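Local atomic coordinates of Cfl (Pectobacterium brasiliense, PDB entry 7A9J), a protein that acts as a coronafacic acid ligase of the ATP-dependent AMP-binding family, probably activating carboxylic acids with ATP and coupling them to amines as amides. Residues V41-H46 / N81-I86; A230-V235 / S255-S260; G464-A469 / P498-F503. The protein carries 1 engineered substitution. All coordinates share one frame; numbering follows the deposited sequence. Where two conformers were deposited one is given.

Contact 1. Residues V41-H46 / N81-I86; sequences VKSINH and NCFELI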
# COMPACT_ATOMS: atom_id res chain seq x y z
N VAL A 41 -8.01 -19.52 -1.29
CA VAL A 41 -8.27 -18.45 -0.33
C VAL A 41 -8.66 -19.10 0.98
O VAL A 41 -9.37 -20.11 1.00
CB VAL A 41 -9.40 -17.48 -0.77
CG1 VAL A 41 -9.29 -16.11 0.01
CG2 VAL A 41 -9.30 -17.23 -2.25
N LYS A 42 -8.19 -18.53 2.07
CA LYS A 42 -8.59 -19.02 3.38
C LYS A 42 -8.79 -17.84 4.32
O LYS A 42 -8.31 -16.73 4.10
CB LYS A 42 -7.61 -20.06 3.92
CG LYS A 42 -6.31 -19.56 4.41
CD LYS A 42 -5.24 -20.65 4.21
CE LYS A 42 -3.97 -20.32 5.00
NZ LYS A 42 -3.05 -21.49 5.04
N SER A 43 -9.60 -18.09 5.33
CA SER A 43 -9.82 -17.16 6.41
C SER A 43 -9.57 -17.96 7.66
O SER A 43 -9.13 -19.12 7.58
CB SER A 43 -11.21 -16.53 6.39
OG SER A 43 -12.20 -17.54 6.47
N ILE A 44 -9.84 -17.39 8.82
CA ILE A 44 -9.67 -18.18 10.02
C ILE A 44 -10.64 -19.36 10.03
O ILE A 44 -10.30 -20.44 10.50
CB ILE A 44 -9.83 -17.31 11.27
CG1 ILE A 44 -8.62 -16.37 11.36
CG2 ILE A 44 -9.96 -18.18 12.50
CD1 ILE A 44 -8.60 -15.56 12.59
N ASN A 45 -11.86 -19.17 9.54
CA ASN A 45 -12.89 -20.21 9.64
C ASN A 45 -13.32 -20.84 8.33
O ASN A 45 -14.21 -21.72 8.35
CB ASN A 45 -14.12 -19.66 10.34
CG ASN A 45 -13.79 -19.20 11.70
OD1 ASN A 45 -13.13 -19.92 12.46
ND2 ASN A 45 -14.16 -17.96 12.01
N HIS A 46 -12.76 -20.44 7.21
CA HIS A 46 -13.24 -20.89 5.92
C HIS A 46 -12.07 -21.09 4.97
O HIS A 46 -10.97 -20.55 5.13
CB HIS A 46 -14.22 -19.89 5.31
CG HIS A 46 -15.47 -19.71 6.12
ND1 HIS A 46 -16.49 -20.64 6.12
CD2 HIS A 46 -15.84 -18.74 6.99
CE1 HIS A 46 -17.44 -20.25 6.95
NE2 HIS A 46 -17.08 -19.09 7.47
N ASN A 81 -13.02 -7.68 3.58
CA ASN A 81 -12.31 -8.81 2.99
C ASN A 81 -13.17 -10.09 3.08
O ASN A 81 -13.53 -10.50 4.18
CB ASN A 81 -11.02 -9.06 3.75
CG ASN A 81 -10.07 -7.88 3.64
OD1 ASN A 81 -10.30 -6.95 2.84
ND2 ASN A 81 -9.12 -7.82 4.59
N CYS A 82 -13.48 -10.66 1.96
CA CYS A 82 -14.22 -11.94 1.95
C CYS A 82 -13.95 -12.63 0.63
O CYS A 82 -13.41 -12.02 -0.32
CB CYS A 82 -15.72 -11.72 2.20
SG CYS A 82 -16.51 -10.70 0.93
N PHE A 83 -14.36 -13.92 0.55
CA PHE A 83 -14.08 -14.64 -0.68
C PHE A 83 -14.92 -14.07 -1.84
O PHE A 83 -14.51 -14.07 -3.00
CB PHE A 83 -14.45 -16.14 -0.54
CG PHE A 83 -13.68 -16.90 0.51
CD1 PHE A 83 -12.53 -16.34 1.13
CD2 PHE A 83 -14.07 -18.21 0.84
CE1 PHE A 83 -11.83 -17.09 2.09
CE2 PHE A 83 -13.41 -18.97 1.79
CZ PHE A 83 -12.26 -18.42 2.43
N GLU A 84 -16.10 -13.54 -1.50
CA GLU A 84 -16.95 -12.96 -2.53
C GLU A 84 -16.30 -11.77 -3.20
O GLU A 84 -16.57 -11.54 -4.40
CB GLU A 84 -18.32 -12.53 -1.95
CG GLU A 84 -19.19 -13.75 -1.61
CD GLU A 84 -18.80 -14.41 -0.28
OE1 GLU A 84 -17.96 -13.89 0.49
OE2 GLU A 84 -19.39 -15.46 0.02
N LEU A 85 -15.43 -11.03 -2.47
CA LEU A 85 -14.81 -9.85 -3.07
C LEU A 85 -13.87 -10.27 -4.19
O LEU A 85 -13.94 -9.75 -5.31
CB LEU A 85 -14.07 -9.03 -1.98
CG LEU A 85 -13.32 -7.78 -2.50
CD1 LEU A 85 -14.23 -6.95 -3.45
CD2 LEU A 85 -12.90 -6.94 -1.28
N ILE A 86 -12.99 -11.25 -3.92
CA ILE A 86 -12.05 -11.63 -4.98
C ILE A 86 -12.79 -12.37 -6.10
O ILE A 86 -12.47 -12.19 -7.29
CB ILE A 86 -10.88 -12.44 -4.39
CG1 ILE A 86 -9.86 -12.81 -5.50
CG2 ILE A 86 -11.42 -13.67 -3.62
CD1 ILE A 86 -9.24 -11.58 -6.30
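Val41 and Phe83 make the close part of this contact. The methyl CG1 of Val41 lies 3.4 Å from Phe83 CE1, meeting the ring obliquely, while the two side chains run past one another in opposing senses. That methyl stands anti to the backbone N of Val41 (chi1 -160°), the position from which it reaches the ring. Further along the ring the partners turn polar: the backbone atoms Ser43 N and His46 O lie at its edge, close to its plane, with His46 O 3.7 Å from Phe83 CZ. These two are already joined to each other, Ser43 N to His46 O at 2.8 Å, across the turn that links strands 39-42 and 47-49. Phe83, in the first turn of helix 83-95 just after the N-cap residue Cys82, thus presses against a hairpin and its turn, and it also touches Ile48 on the second strand.

The outer side is looser. His46 offers the ring little more than CB, 3.7 Å from Phe83 CE2, and its exposed imidazole turns off from the ring. Ser43 OG stays 4.1 Å from Phe83 CZ and takes a weak, bent bond from His46 N.

No hydrogen bond joins the two segments. Cohesion therefore probably comes mainly from apolar burial and dispersion, chiefly of the Phe83 ring against Val41 and the backbone of the turn, with the ring's C-H edge near His46 O probably adding a small electrostatic term.

Contact 2. Residues A230-V235 / S255-S260; sequences AILSLV and SVLLLS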
# COMPACT_ATOMS: atom_id res chain seq x y z
N ALA A 230 1.05 -19.33 2.05
CA ALA A 230 -0.10 -18.44 2.13
C ALA A 230 0.39 -16.99 2.21
O ALA A 230 1.30 -16.67 2.98
CB ALA A 230 -0.97 -18.75 3.35
N ILE A 231 -0.27 -16.13 1.46
CA ILE A 231 0.09 -14.71 1.30
C ILE A 231 -0.96 -13.93 2.05
O ILE A 231 -2.15 -14.14 1.85
CB ILE A 231 0.12 -14.33 -0.20
CG1 ILE A 231 1.49 -14.60 -0.82
CG2 ILE A 231 -0.31 -12.86 -0.49
CD1 ILE A 231 2.20 -15.78 -0.35
N LEU A 232 -0.52 -12.97 2.89
CA LEU A 232 -1.44 -12.13 3.63
C LEU A 232 -1.16 -10.68 3.25
O LEU A 232 -0.00 -10.24 3.27
CB LEU A 232 -1.26 -12.29 5.14
CG LEU A 232 -1.91 -11.28 6.04
CD1 LEU A 232 -3.43 -11.34 5.84
CD2 LEU A 232 -1.50 -11.55 7.55
N SER A 233 -2.22 -9.94 2.94
CA SER A 233 -2.06 -8.48 2.84
C SER A 233 -2.91 -7.83 3.92
O SER A 233 -4.13 -8.04 3.97
CB SER A 233 -2.46 -7.96 1.46
OG SER A 233 -2.38 -6.51 1.48
N LEU A 234 -2.26 -7.00 4.77
CA LEU A 234 -2.99 -6.33 5.83
C LEU A 234 -3.76 -5.11 5.30
O LEU A 234 -4.64 -4.60 6.01
CB LEU A 234 -2.03 -5.88 6.94
CG LEU A 234 -1.39 -7.12 7.59
CD1 LEU A 234 -0.30 -6.66 8.54
CD2 LEU A 234 -2.43 -7.93 8.37
N VAL A 235 -3.50 -4.69 4.07
CA VAL A 235 -4.24 -3.57 3.50
C VAL A 235 -5.57 -4.15 2.97
O VAL A 235 -5.55 -5.23 2.42
CB VAL A 235 -3.42 -2.98 2.37
CG1 VAL A 235 -4.27 -2.02 1.57
CG2 VAL A 235 -2.14 -2.24 3.00
N SER A 255 -1.82 -19.63 -1.84
CA SER A 255 -3.11 -19.28 -1.27
C SER A 255 -3.03 -17.88 -0.71
O SER A 255 -1.95 -17.35 -0.45
CB SER A 255 -3.57 -20.24 -0.17
OG SER A 255 -2.66 -20.21 0.91
N VAL A 256 -4.20 -17.26 -0.55
CA VAL A 256 -4.31 -15.92 0.01
C VAL A 256 -5.10 -16.04 1.30
O VAL A 256 -6.19 -16.64 1.33
CB VAL A 256 -5.00 -14.95 -0.96
CG1 VAL A 256 -5.28 -13.57 -0.28
CG2 VAL A 256 -4.18 -14.79 -2.25
N LEU A 257 -4.57 -15.47 2.36
CA LEU A 257 -5.21 -15.42 3.67
C LEU A 257 -5.94 -14.11 3.80
O LEU A 257 -5.31 -13.05 3.65
CB LEU A 257 -4.18 -15.55 4.79
CG LEU A 257 -4.70 -15.31 6.22
CD1 LEU A 257 -5.71 -16.41 6.67
CD2 LEU A 257 -3.43 -15.28 7.17
N LEU A 258 -7.25 -14.16 4.05
CA LEU A 258 -8.05 -12.97 4.27
C LEU A 258 -8.42 -12.81 5.74
O LEU A 258 -8.95 -13.73 6.37
CB LEU A 258 -9.33 -12.98 3.43
CG LEU A 258 -9.08 -12.92 1.93
CD1 LEU A 258 -10.48 -12.87 1.23
CD2 LEU A 258 -8.28 -11.69 1.50
N LEU A 259 -8.15 -11.61 6.28
CA LEU A 259 -8.49 -11.28 7.66
C LEU A 259 -9.55 -10.19 7.75
O LEU A 259 -9.54 -9.22 6.99
CB LEU A 259 -7.23 -10.79 8.38
CG LEU A 259 -6.06 -11.77 8.34
CD1 LEU A 259 -4.87 -11.15 9.13
CD2 LEU A 259 -6.51 -13.12 8.94
N SER A 260 -10.36 -10.28 8.79
CA SER A 260 -11.36 -9.29 9.14
C SER A 260 -10.71 -8.18 9.96
O SER A 260 -9.58 -8.32 10.43
CB SER A 260 -12.47 -9.94 9.92
OG SER A 260 -12.05 -10.16 11.26
O HOH W 1 -4.84 -10.76 2.32
O HOH W 2 -6.60 -9.78 4.59
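Ile231 O is held by two groups of the neighbouring strand. Leu257 N donates to it at 2.8 Å in a nearly straight bond (170° at the hydrogen), and Val256 CA adds a C-H...O contact with Ile231 O at 3.3 Å. One peptide earlier the roles are reversed: Ile231 N donates to Ser255 O at 2.8 Å, and Ala230 CA lies against the same oxygen. Ile231 spends both its N-H and its C=O on the residues that flank Val256, the parallel bridge pattern.

Beyond it the strands, inclined at 37°, draw apart and water takes over. One water accepts from Ser233 N at 2.8 Å and lies 2.7 Å from Leu257 O, to which it can donate. A second donates to Ser233 O at 3.1 Å and accepts from Leu259 N at 2.9 Å. The pair forms the two strands of a beta-alpha-beta unit whose crossover is helix 240-251, the helix that begins with the ligand-pocket residues Pro240 and Trp241. This helix covers the face bearing Ile231 and Val256, and its Ser242 OG hydrogen-bonds Ser233 OG.

On the other face Leu232 and Leu257, with Leu259 and Leu234 from the loops beyond, pack beside helix 267-274. Leu232 has CG anti to its own N (chi1 167°), which carries CD1 toward the partner strand. There Leu232 CD1 meets Leu259 CD1 at 3.6 Å, the two side chains crossing at about a right angle. The same methyl also rests over Leu257, near its carbonyl oxygen and CD2, and Leu234 CD2 reaches Leu259 CD1 from further along the chain.

Contact 3. Residues G464-A469 / P498-F503; sequences GERIIA and PSEYIF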
# COMPACT_ATOMS: atom_id res chain seq x y z
N GLY A 464 20.05 32.01 6.67
CA GLY A 464 18.93 31.51 5.88
C GLY A 464 18.15 30.48 6.67
O GLY A 464 16.99 30.70 7.02
N GLU A 465 18.79 29.36 6.97
CA GLU A 465 18.20 28.30 7.75
C GLU A 465 19.19 27.80 8.79
O GLU A 465 20.40 27.84 8.57
CB GLU A 465 17.81 27.06 6.88
CG GLU A 465 16.71 27.32 5.87
CD GLU A 465 16.46 26.07 4.98
OE1 GLU A 465 16.01 25.02 5.50
OE2 GLU A 465 16.75 26.10 3.77
N ARG A 466 18.66 27.24 9.87
CA ARG A 466 19.49 26.65 10.90
C ARG A 466 18.92 25.28 11.23
O ARG A 466 17.70 25.15 11.36
CB ARG A 466 19.50 27.54 12.14
CG ARG A 466 20.27 27.05 13.32
CD ARG A 466 20.44 28.19 14.35
NE ARG A 466 19.14 28.73 14.76
CZ ARG A 466 18.50 28.41 15.88
NH1 ARG A 466 19.04 27.55 16.74
NH2 ARG A 466 17.33 28.99 16.14
N ILE A 467 19.79 24.27 11.36
CA ILE A 467 19.32 22.90 11.56
C ILE A 467 19.09 22.61 13.03
O ILE A 467 19.97 22.82 13.86
CB ILE A 467 20.32 21.90 10.96
CG1 ILE A 467 20.41 22.14 9.45
CG2 ILE A 467 19.91 20.42 11.29
CD1 ILE A 467 21.47 21.27 8.79
N ILE A 468 17.89 22.11 13.34
CA ILE A 468 17.53 21.72 14.70
C ILE A 468 17.36 20.20 14.72
O ILE A 468 16.75 19.62 13.81
CB ILE A 468 16.22 22.41 15.11
CG1 ILE A 468 16.26 23.92 14.77
CG2 ILE A 468 15.87 22.06 16.57
CD1 ILE A 468 17.38 24.74 15.45
N ALA A 469 17.84 19.56 15.78
CA ALA A 469 17.58 18.13 15.95
C ALA A 469 16.73 17.92 17.19
O ALA A 469 17.13 18.31 18.30
CB ALA A 469 18.89 17.34 16.08
N PRO A 498 23.51 19.46 13.05
CA PRO A 498 22.54 20.33 13.72
C PRO A 498 23.28 21.46 14.42
O PRO A 498 24.40 21.28 14.91
CB PRO A 498 21.84 19.39 14.71
CG PRO A 498 21.96 18.00 14.08
CD PRO A 498 23.31 18.02 13.37
N SER A 499 22.67 22.63 14.39
CA SER A 499 23.14 23.73 15.22
C SER A 499 22.63 23.66 16.66
O SER A 499 23.14 24.38 17.52
CB SER A 499 22.69 25.04 14.60
OG SER A 499 23.42 25.30 13.41
N GLU A 500 21.66 22.80 16.95
CA GLU A 500 20.97 22.82 18.22
C GLU A 500 20.28 21.49 18.44
O GLU A 500 19.82 20.86 17.49
CB GLU A 500 19.95 23.93 18.22
CG GLU A 500 19.17 24.10 19.46
CD GLU A 500 18.36 25.38 19.36
OE1 GLU A 500 18.98 26.46 19.23
OE2 GLU A 500 17.13 25.30 19.35
N TYR A 501 20.22 21.07 19.70
CA TYR A 501 19.62 19.81 20.12
C TYR A 501 18.48 20.11 21.09
O TYR A 501 18.67 20.87 22.05
CB TYR A 501 20.70 18.93 20.78
CG TYR A 501 21.78 18.54 19.80
CD1 TYR A 501 21.49 17.67 18.77
CD2 TYR A 501 23.06 19.06 19.88
CE1 TYR A 501 22.42 17.30 17.85
CE2 TYR A 501 24.05 18.67 18.95
CZ TYR A 501 23.69 17.79 17.93
OH TYR A 501 24.57 17.38 16.96
N ILE A 502 17.30 19.55 20.82
CA ILE A 502 16.17 19.66 21.72
C ILE A 502 15.88 18.26 22.26
O ILE A 502 15.45 17.38 21.51
CB ILE A 502 14.94 20.25 21.02
CG1 ILE A 502 15.25 21.67 20.51
CG2 ILE A 502 13.75 20.35 22.00
CD1 ILE A 502 14.12 22.34 19.74
N PHE A 503 16.16 18.04 23.53
CA PHE A 503 15.91 16.74 24.14
C PHE A 503 14.48 16.71 24.64
O PHE A 503 14.07 17.56 25.44
CB PHE A 503 16.88 16.46 25.30
CG PHE A 503 18.31 16.36 24.87
CD1 PHE A 503 19.07 17.50 24.67
CD2 PHE A 503 18.90 15.12 24.67
CE1 PHE A 503 20.39 17.41 24.26
CE2 PHE A 503 20.22 15.02 24.27
CZ PHE A 503 20.97 16.17 24.07
O HOH W 3 22.59 24.83 10.85
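Pro498 opens the contact with its ring against two side chains, CG lying 3.7 Å from Ala469 CB while the CA and CB side faces Ile467 CG2. Ser499 follows, its N donating to Ile467 O at 2.8 Å. A water joins the same two residues on their other atoms, accepting from Ile467 N and hydrogen-bonded to Ser499 OG at 2.7 Å. Ser499 CB also packs closely on the aliphatic stem of Arg466, 3.4 Å from its CG.

At Glu500 the side chain makes a salt bridge across the contact, from Arg466 NH1 to Glu500 OE1, 2.7 Å. The carboxylate oxygen sits at the guanidinium edge, close to that plane, yet the arginine nitrogen comes from 59° above the carboxylate plane, and the N-H...O angle is only 136°. Arg466 arrives there by bending at chi3 (57°), and Ile468 CD1 sits over the rim of one guanidinium face. Glu500 O accepts from Ala469 N at 2.9 Å. Tyr501 brings CD1 and CE1 obliquely to Ala469 CB. Ile502 N then donates to Ala469 O at 2.8 Å, nearly straight, and Ile502 CD1 packs on Ile468 CG2 at 3.6 Å. Ala469 is thus bonded to the residues before and after Tyr501, the pattern of parallel strands, here connected through helix 481-491 as a beta-alpha-beta unit of the C-terminal domain.

Tyr524 OH bonds both Glu500 OE2 and Arg466 NH2, and Thr536 OG1 bonds Glu500 OE1. The buried carboxylate is therefore met by a positive charge and two hydroxyls, which probably helps to keep it ionised.

Contacts 1 and 2 are neighbours, their centres 9 Å apart, and both reach the same sheet, in which strand 255-257 lies between strands 39-42 and 230-233. They touch directly: Lys42 O and Leu258 N are 2.8 Å apart, and Asn81 ND2 lies 2.8 Å from Leu259 O, both probable hydrogen bonds. The bound 6-ethyl-1-oxo-indene-4-carboxylic acid is closer to contact 2, about 9 Å from the side chain of Ser233, than to contact 1, about 14 Å from that of Ile86. Contact 3 belongs to the C-terminal family region, with its centre about 44 Å from that of contact 2 and 51 Å from that of contact 1, on the opposite side of the chain's centre.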